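Local coordinates for protein LbpB B-lobe (Moraxella bovis, PDB 3UAQ) that probably binds lactoferrin at the bacterial surface as the N-lobe of a lipoprotein resembling transferrin-binding protein B, built from a handle domain and a beta barrel, at residues 201-213 with 221-233. Numbering follows the deposited sequence.
Sequences GGGSGYKMDSGFG and FAEQVFGQYAPRQ
Met208 and Glu223 form a single beta bridge between two parts of the long loop that joins barrel strands 170-184 and 236-243, and a salt bridge from Asp209 to Arg232 ties the same two parts together. Two backbone bonds flank the bridge: Gln224 N to Lys207 O at 2.8 Å, and Asp209 N to Ala222 O at 2.9 Å. The Asp209 carboxylate meets the Arg232 guanidinium edge to edge, their planes only 15° apart. NH2 of Arg232 donates to Asp209 OD1 (3.2 Å) on that oxygen's syn lone pair; NH1 faces OD2, modelled so close that the length is doubtful. OD1 has a second donor, Gln224 NE2 at 3.0 Å, which comes from above the carboxylate plane, so its two bonds arrive from different directions. Arg232 reaches across because its chain runs extended from CG to NE; Gln224 CA lies over one guanidinium face, and NE also bonds Gln228 O. The methyl CB of Ala222 sits over one face of the Phe212 ring, 3.7 Å from its centroid, a CH-pi contact. Phe212 CE1 also touches Phe221 CE2 at 3.8 Å, the two ring planes being 86° apart. Met208, bent at chi2 (-76°), lays SD against the Ala222-Glu223 peptide and brings CE to 3.7 Å from Glu223 CB. Glu223 OE2 forms a salt bridge with Arg270 and OE1 a hydrogen bond with His236. Phe179 of strand 170-184 touches both Met208 and Glu223, while Phe221 stacks on Phe127 of strand 121-128, so the bridged loop packs against both a barrel strand and a strand of the other large sheet.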
loop_
_atom_site.group_PDB
_atom_site.type_symbol
_atom_site.label_atom_id
_atom_site.label_comp_id
_atom_site.label_asym_id
_atom_site.label_seq_id
_atom_site.Cartn_x
_atom_site.Cartn_y
_atom_site.Cartn_z
ATOM N N GLY A 201 26.563 3.975 -18.969
ATOM C CA GLY A 201 25.549 2.936 -19.052
ATOM C C GLY A 201 24.565 3.147 -17.913
ATOM O O GLY A 201 23.879 2.213 -17.457
ATOM N N GLY A 202 24.501 4.398 -17.456
ATOM C CA GLY A 202 23.980 4.723 -16.139
ATOM C C GLY A 202 22.604 5.354 -16.016
ATOM O O GLY A 202 21.577 4.756 -16.370
ATOM N N GLY A 203 22.584 6.592 -15.533
ATOM C CA GLY A 203 21.340 7.187 -15.077
ATOM C C GLY A 203 21.262 8.696 -15.182
ATOM O O GLY A 203 21.324 9.401 -14.178
ATOM N N SER A 204 21.130 9.185 -16.408
ATOM C CA SER A 204 20.839 10.585 -16.698
ATOM C C SER A 204 20.588 10.632 -18.185
ATOM O O SER A 204 19.542 11.105 -18.628
ATOM C CB SER A 204 22.002 11.496 -16.327
ATOM O OG SER A 204 21.976 11.791 -14.944
ATOM N N GLY A 205 21.548 10.121 -18.952
ATOM C CA GLY A 205 21.344 9.920 -20.371
ATOM C C GLY A 205 20.125 9.046 -20.543
ATOM O O GLY A 205 19.399 9.158 -21.531
ATOM N N TYR A 206 19.886 8.191 -19.553
ATOM C CA TYR A 206 18.761 7.265 -19.590
ATOM C C TYR A 206 17.558 7.769 -18.803
ATOM O O TYR A 206 16.543 7.072 -18.708
ATOM C CB TYR A 206 19.189 5.897 -19.061
ATOM C CG TYR A 206 20.041 5.104 -20.037
ATOM C CD1 TYR A 206 21.429 5.170 -19.994
ATOM C CD2 TYR A 206 19.457 4.286 -20.996
ATOM C CE1 TYR A 206 22.212 4.444 -20.880
ATOM C CE2 TYR A 206 20.231 3.557 -21.886
ATOM C CZ TYR A 206 21.610 3.637 -21.826
ATOM O OH TYR A 206 22.382 2.909 -22.714
ATOM N N LYS A 207 17.672 8.980 -18.252
ATOM C CA LYS A 207 16.631 9.555 -17.387
ATOM C C LYS A 207 16.356 8.662 -16.173
ATOM O O LYS A 207 15.216 8.562 -15.704
ATOM C CB LYS A 207 15.329 9.813 -18.156
ATOM C CG LYS A 207 15.504 10.525 -19.495
ATOM C CD LYS A 207 16.345 11.783 -19.364
ATOM C CE LYS A 207 16.792 12.298 -20.729
ATOM N NZ LYS A 207 17.870 13.327 -20.629
ATOM N N MET A 208 17.410 8.016 -15.679
ATOM C CA MET A 208 17.329 7.196 -14.476
ATOM C C MET A 208 18.060 7.891 -13.339
ATOM O O MET A 208 18.947 8.712 -13.570
ATOM C CB MET A 208 17.952 5.818 -14.720
ATOM C CG MET A 208 17.116 4.896 -15.600
ATOM S SD MET A 208 15.708 4.185 -14.712
ATOM C CE MET A 208 14.776 3.484 -16.062
ATOM N N ASP A 209 17.685 7.575 -12.106
ATOM C CA ASP A 209 18.449 8.065 -10.971
ATOM C C ASP A 209 19.857 7.502 -11.064
ATOM O O ASP A 209 20.071 6.468 -11.698
ATOM C CB ASP A 209 17.792 7.656 -9.654
ATOM C CG ASP A 209 16.506 8.411 -9.392
ATOM O OD1 ASP A 209 16.572 9.637 -9.147
ATOM O OD2 ASP A 209 15.434 7.775 -9.425
ATOM N N SER A 210 20.815 8.191 -10.452
ATOM C CA SER A 210 22.214 7.778 -10.531
ATOM C C SER A 210 22.437 6.351 -10.049
ATOM O O SER A 210 21.846 5.911 -9.063
ATOM C CB SER A 210 23.120 8.735 -9.758
ATOM O OG SER A 210 23.717 9.679 -10.631
ATOM N N GLY A 211 23.296 5.632 -10.763
ATOM C CA GLY A 211 23.670 4.286 -10.373
ATOM C C GLY A 211 22.747 3.231 -10.950
ATOM O O GLY A 211 23.095 2.045 -10.989
ATOM N N PHE A 212 21.565 3.654 -11.391
ATOM C CA PHE A 212 20.602 2.726 -11.983
ATOM C C PHE A 212 20.835 2.488 -13.477
ATOM O O PHE A 212 20.509 3.337 -14.313
ATOM C CB PHE A 212 19.177 3.209 -11.728
ATOM C CG PHE A 212 18.675 2.871 -10.364
ATOM C CD1 PHE A 212 17.948 1.714 -10.153
ATOM C CD2 PHE A 212 18.950 3.692 -9.284
ATOM C CE1 PHE A 212 17.489 1.385 -8.892
ATOM C CE2 PHE A 212 18.494 3.369 -8.019
ATOM C CZ PHE A 212 17.763 2.212 -7.822
ATOM N N GLY A 213 21.389 1.320 -13.793
ATOM C CA GLY A 213 21.693 0.936 -15.158
ATOM C C GLY A 213 23.119 0.428 -15.261
ATOM O O GLY A 213 23.438 -0.391 -16.131
ATOM N N PHE A 221 10.642 2.528 -11.068
ATOM C CA PHE A 221 10.627 3.503 -9.979
ATOM C C PHE A 221 11.838 4.443 -9.991
ATOM O O PHE A 221 11.853 5.450 -9.275
ATOM C CB PHE A 221 10.524 2.798 -8.620
ATOM C CG PHE A 221 11.731 1.964 -8.269
ATOM C CD1 PHE A 221 11.699 0.581 -8.385
ATOM C CD2 PHE A 221 12.900 2.565 -7.819
ATOM C CE1 PHE A 221 12.806 -0.183 -8.059
ATOM C CE2 PHE A 221 14.014 1.803 -7.493
ATOM C CZ PHE A 221 13.965 0.429 -7.613
ATOM N N ALA A 222 12.851 4.111 -10.789
ATOM C CA ALA A 222 14.058 4.933 -10.858
ATOM C C ALA A 222 14.048 5.843 -12.080
ATOM O O ALA A 222 14.939 6.681 -12.251
ATOM C CB ALA A 222 15.307 4.061 -10.845
ATOM N N GLU A 223 13.043 5.678 -12.935
ATOM C CA GLU A 223 12.921 6.539 -14.105
ATOM C C GLU A 223 12.317 7.877 -13.692
ATOM O O GLU A 223 11.275 7.931 -13.034
ATOM C CB GLU A 223 12.110 5.866 -15.210
ATOM C CG GLU A 223 12.414 6.427 -16.587
ATOM C CD GLU A 223 11.960 5.517 -17.714
ATOM O OE1 GLU A 223 11.250 4.520 -17.444
ATOM O OE2 GLU A 223 12.319 5.806 -18.876
ATOM N N GLN A 224 12.986 8.955 -14.077
ATOM C CA GLN A 224 12.712 10.270 -13.508
ATOM C C GLN A 224 11.573 11.054 -14.168
ATOM O O GLN A 224 11.596 11.341 -15.367
ATOM C CB GLN A 224 13.989 11.118 -13.514
ATOM C CG GLN A 224 15.185 10.460 -12.819
ATOM C CD GLN A 224 16.386 11.379 -12.736
ATOM O OE1 GLN A 224 16.672 12.142 -13.671
ATOM N NE2 GLN A 224 17.099 11.316 -11.610
ATOM N N VAL A 225 10.581 11.404 -13.358
ATOM C CA VAL A 225 9.620 12.426 -13.720
ATOM C C VAL A 225 9.771 13.534 -12.692
ATOM O O VAL A 225 10.245 13.297 -11.576
ATOM C CB VAL A 225 8.173 11.898 -13.707
ATOM C CG1 VAL A 225 7.262 12.847 -14.480
ATOM C CG2 VAL A 225 8.116 10.517 -14.322
ATOM N N PHE A 226 9.374 14.742 -13.065
ATOM C CA PHE A 226 9.632 15.906 -12.228
ATOM C C PHE A 226 8.842 15.950 -10.922
ATOM O O PHE A 226 7.645 15.658 -10.893
ATOM C CB PHE A 226 9.369 17.189 -13.009
ATOM C CG PHE A 226 9.545 18.424 -12.186
ATOM C CD1 PHE A 226 10.804 18.976 -12.009
ATOM C CD2 PHE A 226 8.460 19.018 -11.556
ATOM C CE1 PHE A 226 10.980 20.113 -11.228
ATOM C CE2 PHE A 226 8.626 20.158 -10.774
ATOM C CZ PHE A 226 9.890 20.705 -10.612
ATOM N N GLY A 227 9.512 16.350 -9.845
ATOM C CA GLY A 227 8.840 16.583 -8.579
ATOM C C GLY A 227 8.360 15.312 -7.896
ATOM O O GLY A 227 7.634 15.372 -6.899
ATOM N N GLN A 228 8.749 14.161 -8.442
ATOM C CA GLN A 228 8.574 12.890 -7.757
ATOM C C GLN A 228 9.945 12.444 -7.286
ATOM O O GLN A 228 10.945 12.679 -7.964
ATOM C CB GLN A 228 7.991 11.837 -8.696
ATOM C CG GLN A 228 6.700 12.223 -9.396
ATOM C CD GLN A 228 6.042 11.032 -10.065
ATOM O OE1 GLN A 228 5.881 9.977 -9.452
ATOM N NE2 GLN A 228 5.688 11.181 -11.335
ATOM N N TYR A 229 10.006 11.812 -6.122
ATOM C CA TYR A 229 11.290 11.365 -5.594
ATOM C C TYR A 229 11.324 9.855 -5.453
ATOM O O TYR A 229 10.460 9.142 -5.987
ATOM C CB TYR A 229 11.564 11.992 -4.220
ATOM C CG TYR A 229 11.285 13.476 -4.135
ATOM C CD1 TYR A 229 12.277 14.410 -4.413
ATOM C CD2 TYR A 229 10.024 13.944 -3.788
ATOM C CE1 TYR A 229 12.018 15.771 -4.342
ATOM C CE2 TYR A 229 9.758 15.300 -3.715
ATOM C CZ TYR A 229 10.756 16.209 -3.992
ATOM O OH TYR A 229 10.487 17.559 -3.916
ATOM N N ALA A 230 12.352 9.379 -4.753
ATOM C CA ALA A 230 12.326 8.052 -4.156
ATOM C C ALA A 230 12.036 6.977 -5.188
ATOM O O ALA A 230 12.370 7.144 -6.365
ATOM C CB ALA A 230 11.288 8.013 -3.029
ATOM N N PRO A 231 11.453 5.848 -4.738
ATOM C CA PRO A 231 10.763 4.950 -5.668
ATOM C C PRO A 231 9.492 5.634 -6.171
ATOM O O PRO A 231 8.635 6.020 -5.366
ATOM C CB PRO A 231 10.407 3.733 -4.789
ATOM C CG PRO A 231 10.541 4.213 -3.376
ATOM C CD PRO A 231 11.641 5.218 -3.421
ATOM N N ARG A 232 9.386 5.800 -7.486
ATOM C CA ARG A 232 8.251 6.490 -8.084
ATOM C C ARG A 232 7.199 5.503 -8.597
ATOM O O ARG A 232 7.494 4.325 -8.831
ATOM C CB ARG A 232 8.733 7.371 -9.238
ATOM C CG ARG A 232 9.878 8.308 -8.876
ATOM C CD ARG A 232 10.406 9.008 -10.116
ATOM N NE ARG A 232 11.417 10.007 -9.792
ATOM C CZ ARG A 232 12.702 9.728 -9.607
ATOM N NH1 ARG A 232 13.125 8.476 -9.707
ATOM N NH2 ARG A 232 13.562 10.697 -9.313
ATOM N N GLN A 233 5.974 5.988 -8.789
ATOM C CA GLN A 233 4.896 5.127 -9.270
ATOM C C GLN A 233 3.944 5.862 -10.203
ATOM O O GLN A 233 3.802 7.083 -10.121
ATOM C CB GLN A 233 4.106 4.537 -8.094
ATOM C CG GLN A 233 4.834 3.453 -7.315
ATOM C CD GLN A 233 3.923 2.751 -6.322
ATOM O OE1 GLN A 233 2.887 2.196 -6.696
ATOM N NE2 GLN A 233 4.303 2.775 -5.047
#